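Long-range contacts in NIPSNAP domain protein (Burkholderia xenovorans, PDB 5K9F), which is of unknown function but belongs to the NipSnap family and binds oxamic acid in a pocket between its sheet and its helices: residues I37-G43 against R74-L78; L29-G34 against F87-A91; E12-L18 against N57-W63. All blocks are in the same frame, centred on the assembly; numbering follows the deposited sequence.

The three contacts span one NIPSNAP domain, of the dimeric alpha-beta barrel clan. Interaction 3 pairs strands 10-18 and 58-65, the two inner strands of the antiparallel sheet, while interactions 1 and 2 join the helices lying over it: 35-42 with 68-79, and 23-33 with 82-91. The centres of interactions 1 and 2 are about 14 Å apart, and interaction 3 lies about 16 and 15 Å from them. Along the chain, interaction 1 is nested within the loop that interaction 2 closes, whereas interaction 3 alternates with both. Q38, F87 and Y16, one from each contact, line the pocket that holds oxamic acid.

Interaction 1. Residues I37-G43 against R74-L78; sequences IQAGALG and RKAIL
The C-terminal turns of helix 35-42 pack roughly antiparallel against helix 68-79, the axes of the two segments 8.8 Å apart at 146°, in the helical layer over the sheet of this dimeric alpha-beta barrel-type fold. L78 is the knob in a knobs-into-holes contact, its side chain seated among I37, Q38, A41 and L42. With CG anti to the backbone N (chi1 175°), its two methyls fork over the opposing helix. CD1 meets I37 CG2 at 3.9 Å, the two side chains crossing at about a right angle, while CD2 lies 3.9 Å from Q38 CG and also touches the amide NE2 of that residue. Lower on the knob, L78 CB rests against A41 CB at 3.8 Å. L42 reaches across with CD2, which lies against R74 CB and the start of K75. The amide oxygen of Q38 is hydrogen-bonded to Y30 OH, and its side chain touches the bound oxamic acid, while W84 of helix 82-91 packs on I37, Q38 and L78.

Toward the end of helix 35-42 the contact becomes polar. R74 runs extended from CG to NE, and D70 pairs with its NE. NH1 turns to the end of helix 35-42, where a water bridges R74 NH1 and G40 O. R74 NH1 also donates to A41 O at 3.0 Å, approaching from above the carbonyl plane with an N-H...O angle of 146°.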
loop_
_atom_site.group_PDB
_atom_site.type_symbol
_atom_site.label_atom_id
_atom_site.label_comp_id
_atom_site.label_asym_id
_atom_site.label_seq_id
_atom_site.Cartn_x
_atom_site.Cartn_y
_atom_site.Cartn_z
ATOM N N ILE A 37 -13.290 29.962 -11.512
ATOM C CA ILE A 37 -12.197 30.591 -10.773
ATOM C C ILE A 37 -10.913 29.787 -10.929
ATOM O O ILE A 37 -9.850 30.341 -11.243
ATOM C CB ILE A 37 -12.576 30.745 -9.290
ATOM C CG1 ILE A 37 -13.809 31.638 -9.137
ATOM C CG2 ILE A 37 -11.405 31.305 -8.494
ATOM C CD1 ILE A 37 -14.447 31.517 -7.779
ATOM N N GLN A 38 -10.993 28.469 -10.708
ATOM C CA GLN A 38 -9.796 27.634 -10.726
ATOM C C GLN A 38 -9.201 27.543 -12.125
ATOM O O GLN A 38 -7.984 27.677 -12.300
ATOM C CB GLN A 38 -10.106 26.238 -10.192
ATOM C CG GLN A 38 -8.840 25.383 -10.155
ATOM C CD GLN A 38 -9.016 24.078 -9.405
ATOM O OE1 GLN A 38 -10.023 23.378 -9.556
ATOM N NE2 GLN A 38 -8.032 23.746 -8.566
ATOM N N ALA A 39 -10.038 27.301 -13.139
ATOM C CA ALA A 39 -9.530 27.248 -14.505
ATOM C C ALA A 39 -8.996 28.604 -14.938
ATOM O O ALA A 39 -8.007 28.683 -15.675
ATOM C CB ALA A 39 -10.626 26.774 -15.458
ATOM N N GLY A 40 -9.634 29.685 -14.488
ATOM C CA GLY A 40 -9.140 31.007 -14.828
ATOM C C GLY A 40 -7.752 31.265 -14.273
ATOM O O GLY A 40 -6.909 31.869 -14.939
ATOM N N ALA A 41 -7.491 30.795 -13.056
ATOM C CA ALA A 41 -6.198 31.029 -12.426
ATOM C C ALA A 41 -5.129 30.080 -12.951
ATOM O O ALA A 41 -3.990 30.497 -13.201
ATOM C CB ALA A 41 -6.319 30.876 -10.910
ATOM N N LEU A 42 -5.464 28.796 -13.089
ATOM C CA LEU A 42 -4.459 27.791 -13.414
ATOM C C LEU A 42 -4.200 27.677 -14.907
ATOM O O LEU A 42 -3.083 27.325 -15.308
ATOM C CB LEU A 42 -4.878 26.430 -12.856
ATOM C CG LEU A 42 -4.992 26.363 -11.331
ATOM C CD1 LEU A 42 -5.249 24.932 -10.851
ATOM C CD2 LEU A 42 -3.762 26.940 -10.645
ATOM N N GLY A 43 -5.187 27.917 -15.769
ATOM C CA GLY A 43 -4.858 28.077 -17.180
ATOM C C GLY A 43 -5.219 27.001 -18.195
ATOM O O GLY A 43 -5.814 27.322 -19.230
ATOM N N ARG A 74 0.644 30.585 -10.314
ATOM C CA ARG A 74 -0.796 30.492 -10.512
ATOM C C ARG A 74 -1.487 29.891 -9.296
ATOM O O ARG A 74 -2.609 30.287 -8.957
ATOM C CB ARG A 74 -1.089 29.680 -11.777
ATOM C CG ARG A 74 -0.675 30.431 -13.057
ATOM C CD ARG A 74 -0.803 29.548 -14.300
ATOM N NE ARG A 74 -0.546 30.267 -15.554
ATOM C CZ ARG A 74 -1.495 30.819 -16.310
ATOM N NH1 ARG A 74 -2.765 30.766 -15.929
ATOM N NH2 ARG A 74 -1.179 31.435 -17.443
ATOM N N LYS A 75 -0.842 28.930 -8.625
ATOM C CA LYS A 75 -1.444 28.362 -7.422
ATOM C C LYS A 75 -1.563 29.393 -6.307
ATOM O O LYS A 75 -2.535 29.373 -5.542
ATOM C CB LYS A 75 -0.637 27.152 -6.945
ATOM C CG LYS A 75 -0.874 25.914 -7.770
ATOM C CD LYS A 75 0.029 24.769 -7.318
ATOM C CE LYS A 75 -0.324 24.272 -5.911
ATOM N NZ LYS A 75 -1.736 23.803 -5.801
ATOM N N ALA A 76 -0.585 30.298 -6.190
ATOM C CA ALA A 76 -0.677 31.327 -5.161
ATOM C C ALA A 76 -1.754 32.343 -5.514
ATOM O O ALA A 76 -2.445 32.859 -4.625
ATOM C CB ALA A 76 0.676 32.013 -4.971
ATOM N N ILE A 77 -1.910 32.643 -6.807
ATOM C CA ILE A 77 -3.002 33.514 -7.233
ATOM C C ILE A 77 -4.338 32.901 -6.850
ATOM O O ILE A 77 -5.232 33.587 -6.337
ATOM C CB ILE A 77 -2.921 33.788 -8.744
ATOM C CG1 ILE A 77 -1.726 34.700 -9.047
ATOM C CG2 ILE A 77 -4.230 34.419 -9.248
ATOM C CD1 ILE A 77 -1.403 34.815 -10.511
ATOM N N LEU A 78 -4.490 31.598 -7.081
ATOM C CA LEU A 78 -5.754 30.948 -6.763
ATOM C C LEU A 78 -5.987 30.913 -5.258
ATOM O O LEU A 78 -7.078 31.245 -4.781
ATOM C CB LEU A 78 -5.763 29.541 -7.347
ATOM C CG LEU A 78 -6.977 28.693 -6.990
ATOM C CD1 LEU A 78 -8.236 29.305 -7.588
ATOM C CD2 LEU A 78 -6.731 27.281 -7.497
HETATM O O HOH W 1 -4.758 31.999 -17.434
#

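Interaction 2. Residues L29-G34 against F87-A91; sequences LYEAEG and FVGRA
F87 lays its ring against L29, Y30, E33 and G34, where helix 82-91 runs almost antiparallel to helix 23-33; the axes of the two segments are 10.8 Å apart at 162°. Its CB lies near E33 O, and with CG anti to the backbone N (chi1 163°) the ring is carried from there toward helix 23-33. G34 CA stands over the centre of one face, 4.0 Å from the centroid, in a CH-pi contact. On one flank CD1 meets E33 CB at 3.8 Å. Farther out on the same flank, CE1 touches Y30 CA and L29 O and has L29 CG beside it, the leucine and phenylalanine side chains sliding past each other in opposite directions. CE2 comes close to Y30 CD1, and at the tip CZ reaches that same atom at 3.6 Å. F87 CE2 and CZ thus meet the edge of the tyrosine ring, although the two ring planes are oblique at 57°. The same phenylalanine side chain touches oxamic acid, so this packing also forms part of the pocket wall.

Beyond the ring, L29 CD2 rests on A91 CB at 3.8 Å. Nearer the surface, R90 has two conformers; in the one described, its guanidinium edge forms a salt bridge with E33 OE1, in which the bond from NE is doubtfully short and that from NH2 weak.

The contact joins the last turns of helices 23-33 and 82-91. Y30 stacks on Y48 of strand 45-51 and also meets F108 of a neighbouring subunit; W84 packs beside F87 within helix 82-91.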
loop_
_atom_site.group_PDB
_atom_site.type_symbol
_atom_site.label_atom_id
_atom_site.label_comp_id
_atom_site.label_asym_id
_atom_site.label_seq_id
_atom_site.Cartn_x
_atom_site.Cartn_y
_atom_site.Cartn_z
ATOM N N LEU A 29 -21.252 21.161 -7.118
ATOM C CA LEU A 29 -20.856 22.370 -6.402
ATOM C C LEU A 29 -19.627 23.005 -7.040
ATOM O O LEU A 29 -19.564 24.233 -7.193
ATOM C CB LEU A 29 -20.592 22.030 -4.936
ATOM C CG LEU A 29 -20.297 23.166 -3.962
ATOM C CD1 LEU A 29 -21.465 24.129 -3.851
ATOM C CD2 LEU A 29 -19.968 22.563 -2.603
ATOM N N TYR A 30 -18.649 22.181 -7.425
ATOM C CA TYR A 30 -17.455 22.689 -8.095
ATOM C C TYR A 30 -17.806 23.363 -9.419
ATOM O O TYR A 30 -17.344 24.475 -9.706
ATOM C CB TYR A 30 -16.451 21.544 -8.311
ATOM C CG TYR A 30 -15.238 21.970 -9.120
ATOM C CD1 TYR A 30 -14.244 22.758 -8.554
ATOM C CD2 TYR A 30 -15.106 21.612 -10.458
ATOM C CE1 TYR A 30 -13.140 23.159 -9.294
ATOM C CE2 TYR A 30 -14.011 22.010 -11.207
ATOM C CZ TYR A 30 -13.025 22.776 -10.615
ATOM O OH TYR A 30 -11.929 23.170 -11.360
ATOM N N GLU A 31 -18.627 22.709 -10.246
ATOM C CA GLU A 31 -18.945 23.311 -11.540
ATOM C C GLU A 31 -19.642 24.652 -11.357
ATOM O O GLU A 31 -19.408 25.599 -12.122
ATOM C CB GLU A 31 -19.811 22.372 -12.383
ATOM C CG GLU A 31 -20.057 22.916 -13.794
ATOM C CD GLU A 31 -20.866 21.984 -14.687
ATOM O OE1 GLU A 31 -21.195 20.856 -14.266
ATOM O OE2 GLU A 31 -21.177 22.392 -15.828
ATOM N N ALA A 32 -20.487 24.761 -10.332
ATOM C CA ALA A 32 -21.250 25.987 -10.144
ATOM C C ALA A 32 -20.426 27.103 -9.509
ATOM O O ALA A 32 -20.660 28.281 -9.808
ATOM C CB ALA A 32 -22.485 25.705 -9.288
ATOM N N GLU A 33 -19.470 26.765 -8.637
ATOM C CA GLU A 33 -18.821 27.757 -7.784
ATOM C C GLU A 33 -17.299 27.781 -7.855
ATOM O O GLU A 33 -16.707 28.770 -7.404
ATOM C CB GLU A 33 -19.222 27.543 -6.316
ATOM C CG GLU A 33 -20.723 27.529 -6.072
ATOM C CD GLU A 33 -21.075 27.525 -4.594
ATOM O OE1 GLU A 33 -20.146 27.571 -3.762
ATOM O OE2 GLU A 33 -22.281 27.478 -4.265
ATOM N N GLY A 34 -16.646 26.750 -8.394
ATOM C CA GLY A 34 -15.195 26.670 -8.352
ATOM C C GLY A 34 -14.486 26.603 -9.695
ATOM O O GLY A 34 -13.353 27.077 -9.822
ATOM N N PHE A 87 -15.413 29.061 -1.705
ATOM C CA PHE A 87 -15.765 27.754 -2.247
ATOM C C PHE A 87 -15.072 26.632 -1.484
ATOM O O PHE A 87 -15.691 25.604 -1.180
ATOM C CB PHE A 87 -15.413 27.682 -3.735
ATOM C CG PHE A 87 -15.357 26.282 -4.261
ATOM C CD1 PHE A 87 -16.523 25.559 -4.473
ATOM C CD2 PHE A 87 -14.139 25.666 -4.513
ATOM C CE1 PHE A 87 -16.468 24.259 -4.935
ATOM C CE2 PHE A 87 -14.083 24.362 -4.970
ATOM C CZ PHE A 87 -15.251 23.661 -5.184
ATOM N N VAL A 88 -13.785 26.804 -1.168
ATOM C CA VAL A 88 -13.081 25.764 -0.421
ATOM C C VAL A 88 -13.759 25.526 0.925
ATOM O O VAL A 88 -13.871 24.381 1.385
ATOM C CB VAL A 88 -11.596 26.137 -0.255
ATOM C CG1 VAL A 88 -10.936 25.248 0.786
ATOM C CG2 VAL A 88 -10.886 26.008 -1.581
ATOM N N GLY A 89 -14.245 26.599 1.556
ATOM C CA GLY A 89 -14.974 26.452 2.807
ATOM C C GLY A 89 -16.242 25.632 2.655
ATOM O O GLY A 89 -16.578 24.823 3.523
ATOM N N ARG A 90 -16.951 25.808 1.539
ATOM C CA ARG A 90 -18.215 25.106 1.340
ATOM C C ARG A 90 -18.019 23.673 0.856
ATOM O O ARG A 90 -18.829 22.799 1.187
ATOM C CB ARG A 90 -19.094 25.872 0.348
ATOM C CG ARG A 90 -19.505 27.262 0.826
ATOM C CD ARG A 90 -20.499 27.919 -0.126
ATOM N NE ARG A 90 -19.896 28.276 -1.407
ATOM C CZ ARG A 90 -19.277 29.428 -1.649
ATOM N NH1 ARG A 90 -19.174 30.339 -0.692
ATOM N NH2 ARG A 90 -18.758 29.669 -2.849
ATOM N N ALA A 91 -16.969 23.409 0.078
ATOM C CA ALA A 91 -16.764 22.084 -0.497
ATOM C C ALA A 91 -15.801 21.218 0.298
ATOM O O ALA A 91 -15.796 19.995 0.112
ATOM C CB ALA A 91 -16.236 22.205 -1.934
#

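Interaction 3. Residues E12-L18 against N57-W63; sequences EQRTYWL and NRVIQLW. With OXM (oxamic acid), chain B.
Y16 and V59 form a hydrogen-bonded antiparallel pair, Y16 N donating to V59 O and V59 N to Y16 O, both at 2.9 Å. They belong to the regular pairing of strands 10-18 and 58-65, which runs from E12-W63 to W17-R58, and beyond it L18 N donates to N57 O.

The tight part is the face turned to the helices. R14 CB lies 3.7 Å from Q61 CG, and the two side chains run side by side. R14 bends at chi3 (73°), bringing NE and NH2 in its guanidinium plane onto Y16 OH, both at 3.1 Å. Its NH1 forms a salt bridge with E12 OE2, whose carboxylate is further held by R71 and T100. W63 NE1 donates almost straight to a lone pair of Q61 OE1 at 2.7 Å. Oxamic acid N1 stands at the edge of the tyrosine ring, 2.6 Å from Y16 OH, and one water links that hydroxyl and N1. A second water lies over the ring centre.

The other face is more loosely joined. R58 CG lies over the five-membered ring of W17, 3.8 Å from its centroid, while R58 NE is hydrogen-bonded to D55 O and a water bridges T15 OG1 and R58 NH1. A neighbouring subunit covers part of this face: its L103 packs on I60, its E101 pairs with R58, and its Q13 bonds Q13.

In this protein the helix-covered face also holds the oxamic acid; a sheet with helices on one face and a second subunit against the other is consistent with the dimeric alpha-beta barrel clan.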
loop_
_atom_site.group_PDB
_atom_site.type_symbol
_atom_site.label_atom_id
_atom_site.label_comp_id
_atom_site.label_asym_id
_atom_site.label_seq_id
_atom_site.Cartn_x
_atom_site.Cartn_y
_atom_site.Cartn_z
ATOM N N GLU A 12 0.322 18.115 -14.017
ATOM C CA GLU A 12 0.031 17.708 -12.650
ATOM C C GLU A 12 -1.219 16.841 -12.629
ATOM O O GLU A 12 -2.248 17.223 -13.201
ATOM C CB GLU A 12 -0.166 18.924 -11.745
ATOM C CG GLU A 12 -0.533 18.499 -10.326
ATOM C CD GLU A 12 -0.771 19.679 -9.388
ATOM O OE1 GLU A 12 -0.849 20.822 -9.882
ATOM O OE2 GLU A 12 -0.892 19.453 -8.158
ATOM N N GLN A 13 -1.137 15.670 -11.982
ATOM C CA GLN A 13 -2.311 14.816 -11.797
ATOM C C GLN A 13 -2.636 14.795 -10.311
ATOM O O GLN A 13 -1.858 14.266 -9.509
ATOM C CB GLN A 13 -2.102 13.391 -12.323
ATOM C CG GLN A 13 -3.387 12.565 -12.128
ATOM C CD GLN A 13 -3.394 11.234 -12.858
ATOM O OE1 GLN A 13 -4.456 10.695 -13.153
ATOM N NE2 GLN A 13 -2.221 10.686 -13.117
ATOM N N ARG A 14 -3.786 15.360 -9.945
ATOM C CA ARG A 14 -4.212 15.443 -8.553
ATOM C C ARG A 14 -5.348 14.466 -8.317
ATOM O O ARG A 14 -6.230 14.308 -9.166
ATOM C CB ARG A 14 -4.707 16.842 -8.190
ATOM C CG ARG A 14 -3.677 17.897 -8.256
ATOM C CD ARG A 14 -4.308 19.256 -8.038
ATOM N NE ARG A 14 -4.712 19.535 -6.660
ATOM C CZ ARG A 14 -3.873 19.907 -5.688
ATOM N NH1 ARG A 14 -2.564 20.011 -5.911
ATOM N NH2 ARG A 14 -4.343 20.182 -4.490
ATOM N N THR A 15 -5.343 13.827 -7.155
ATOM C CA THR A 15 -6.420 12.919 -6.785
ATOM C C THR A 15 -6.979 13.358 -5.444
ATOM O O THR A 15 -6.220 13.547 -4.490
ATOM C CB THR A 15 -5.940 11.460 -6.678
ATOM O OG1 THR A 15 -5.425 10.995 -7.933
ATOM C CG2 THR A 15 -7.084 10.528 -6.253
ATOM N N TYR A 16 -8.302 13.477 -5.358
ATOM C CA TYR A 16 -8.983 13.666 -4.086
ATOM C C TYR A 16 -9.826 12.435 -3.803
ATOM O O TYR A 16 -10.558 11.963 -4.681
ATOM C CB TYR A 16 -9.887 14.901 -4.098
ATOM C CG TYR A 16 -9.208 16.214 -4.380
ATOM C CD1 TYR A 16 -9.958 17.322 -4.718
ATOM C CD2 TYR A 16 -7.829 16.351 -4.281
ATOM C CE1 TYR A 16 -9.364 18.537 -4.981
ATOM C CE2 TYR A 16 -7.218 17.580 -4.541
ATOM C CZ TYR A 16 -7.999 18.658 -4.885
ATOM O OH TYR A 16 -7.407 19.871 -5.142
ATOM N N TRP A 17 -9.712 11.908 -2.587
ATOM C CA TRP A 17 -10.610 10.878 -2.095
ATOM C C TRP A 17 -11.704 11.567 -1.300
ATOM O O TRP A 17 -11.412 12.270 -0.329
ATOM C CB TRP A 17 -9.876 9.861 -1.214
ATOM C CG TRP A 17 -8.948 8.930 -1.956
ATOM C CD1 TRP A 17 -9.184 7.615 -2.273
ATOM C CD2 TRP A 17 -7.639 9.234 -2.457
ATOM N NE1 TRP A 17 -8.111 7.092 -2.941
ATOM C CE2 TRP A 17 -7.147 8.057 -3.068
ATOM C CE3 TRP A 17 -6.838 10.380 -2.451
ATOM C CZ2 TRP A 17 -5.889 7.996 -3.658
ATOM C CZ3 TRP A 17 -5.586 10.318 -3.037
ATOM C CH2 TRP A 17 -5.122 9.129 -3.623
ATOM N N LEU A 18 -12.948 11.375 -1.722
ATOM C CA LEU A 18 -14.106 12.029 -1.135
ATOM C C LEU A 18 -14.863 11.082 -0.215
ATOM O O LEU A 18 -14.725 9.859 -0.292
ATOM C CB LEU A 18 -15.049 12.536 -2.229
ATOM C CG LEU A 18 -14.415 13.443 -3.283
ATOM C CD1 LEU A 18 -15.521 13.912 -4.226
ATOM C CD2 LEU A 18 -13.728 14.625 -2.633
ATOM N N ASN A 57 -15.166 6.897 -5.300
ATOM C CA ASN A 57 -15.241 8.215 -4.669
ATOM C C ASN A 57 -13.964 9.027 -4.851
ATOM O O ASN A 57 -13.641 9.871 -4.011
ATOM C CB ASN A 57 -15.583 8.095 -3.182
ATOM C CG ASN A 57 -16.801 7.244 -2.958
ATOM O OD1 ASN A 57 -17.885 7.588 -3.420
ATOM N ND2 ASN A 57 -16.635 6.108 -2.277
ATOM N N ARG A 58 -13.233 8.798 -5.939
ATOM C CA ARG A 58 -12.088 9.621 -6.290
ATOM C C ARG A 58 -12.472 10.608 -7.365
ATOM O O ARG A 58 -13.199 10.267 -8.305
ATOM C CB ARG A 58 -10.925 8.789 -6.832
ATOM C CG ARG A 58 -10.177 7.982 -5.797
ATOM C CD ARG A 58 -9.031 7.244 -6.485
ATOM N NE ARG A 58 -9.524 6.183 -7.372
ATOM C CZ ARG A 58 -8.882 5.740 -8.448
ATOM N NH1 ARG A 58 -7.712 6.267 -8.809
ATOM N NH2 ARG A 58 -9.414 4.751 -9.170
ATOM N N VAL A 59 -11.978 11.836 -7.250
ATOM C CA VAL A 59 -11.980 12.764 -8.374
ATOM C C VAL A 59 -10.534 13.045 -8.749
ATOM O O VAL A 59 -9.690 13.291 -7.878
ATOM C CB VAL A 59 -12.764 14.056 -8.083
ATOM C CG1 VAL A 59 -14.267 13.757 -8.020
ATOM C CG2 VAL A 59 -12.295 14.725 -6.801
ATOM N N ILE A 60 -10.252 12.984 -10.044
ATOM C CA ILE A 60 -8.905 13.006 -10.589
ATOM C C ILE A 60 -8.836 14.138 -11.595
ATOM O O ILE A 60 -9.672 14.210 -12.505
ATOM C CB ILE A 60 -8.562 11.659 -11.245
ATOM C CG1 ILE A 60 -8.558 10.556 -10.179
ATOM C CG2 ILE A 60 -7.222 11.722 -11.939
ATOM C CD1 ILE A 60 -8.490 9.175 -10.799
ATOM N N GLN A 61 -7.859 15.036 -11.427
ATOM C CA GLN A 61 -7.753 16.163 -12.342
ATOM C C GLN A 61 -6.343 16.270 -12.897
ATOM O O GLN A 61 -5.364 16.015 -12.200
ATOM C CB GLN A 61 -8.159 17.485 -11.671
ATOM C CG GLN A 61 -7.512 17.770 -10.354
ATOM C CD GLN A 61 -8.256 18.836 -9.585
ATOM O OE1 GLN A 61 -7.992 20.021 -9.745
ATOM N NE2 GLN A 61 -9.204 18.417 -8.750
ATOM N N LEU A 62 -6.248 16.637 -14.170
ATOM C CA LEU A 62 -4.967 16.871 -14.813
ATOM C C LEU A 62 -4.910 18.314 -15.282
ATOM O O LEU A 62 -5.834 18.796 -15.939
ATOM C CB LEU A 62 -4.739 15.922 -15.992
ATOM C CG LEU A 62 -4.407 14.486 -15.568
ATOM C CD1 LEU A 62 -5.670 13.681 -15.310
ATOM C CD2 LEU A 62 -3.536 13.816 -16.616
ATOM N N TRP A 63 -3.820 18.992 -14.931
ATOM C CA TRP A 63 -3.580 20.388 -15.296
ATOM C C TRP A 63 -2.236 20.504 -15.995
ATOM O O TRP A 63 -1.267 19.853 -15.597
ATOM C CB TRP A 63 -3.566 21.292 -14.052
ATOM C CG TRP A 63 -4.867 21.348 -13.324
ATOM C CD1 TRP A 63 -5.263 20.550 -12.291
ATOM C CD2 TRP A 63 -5.951 22.248 -13.579
ATOM N NE1 TRP A 63 -6.533 20.908 -11.879
ATOM C CE2 TRP A 63 -6.976 21.937 -12.663
ATOM C CE3 TRP A 63 -6.159 23.279 -14.505
ATOM C CZ2 TRP A 63 -8.186 22.635 -12.636
ATOM C CZ3 TRP A 63 -7.354 23.969 -14.473
ATOM C CH2 TRP A 63 -8.355 23.635 -13.549
HETATM C C1 OXM B . -10.395 21.891 -4.907
HETATM N N1 OXM B . -9.145 21.840 -5.354
HETATM O O1 OXM B . -11.394 21.816 -5.655
HETATM C C2 OXM B . -10.659 22.019 -3.461
HETATM O O2 OXM B . -11.854 21.969 -3.084
HETATM O O3 OXM B . -9.716 22.161 -2.649
HETATM O O HOH W 2 -8.602 15.892 -7.668
HETATM O O HOH W 3 -5.770 8.358 -8.502
HETATM O O HOH W 4 -7.544 21.184 -7.591
#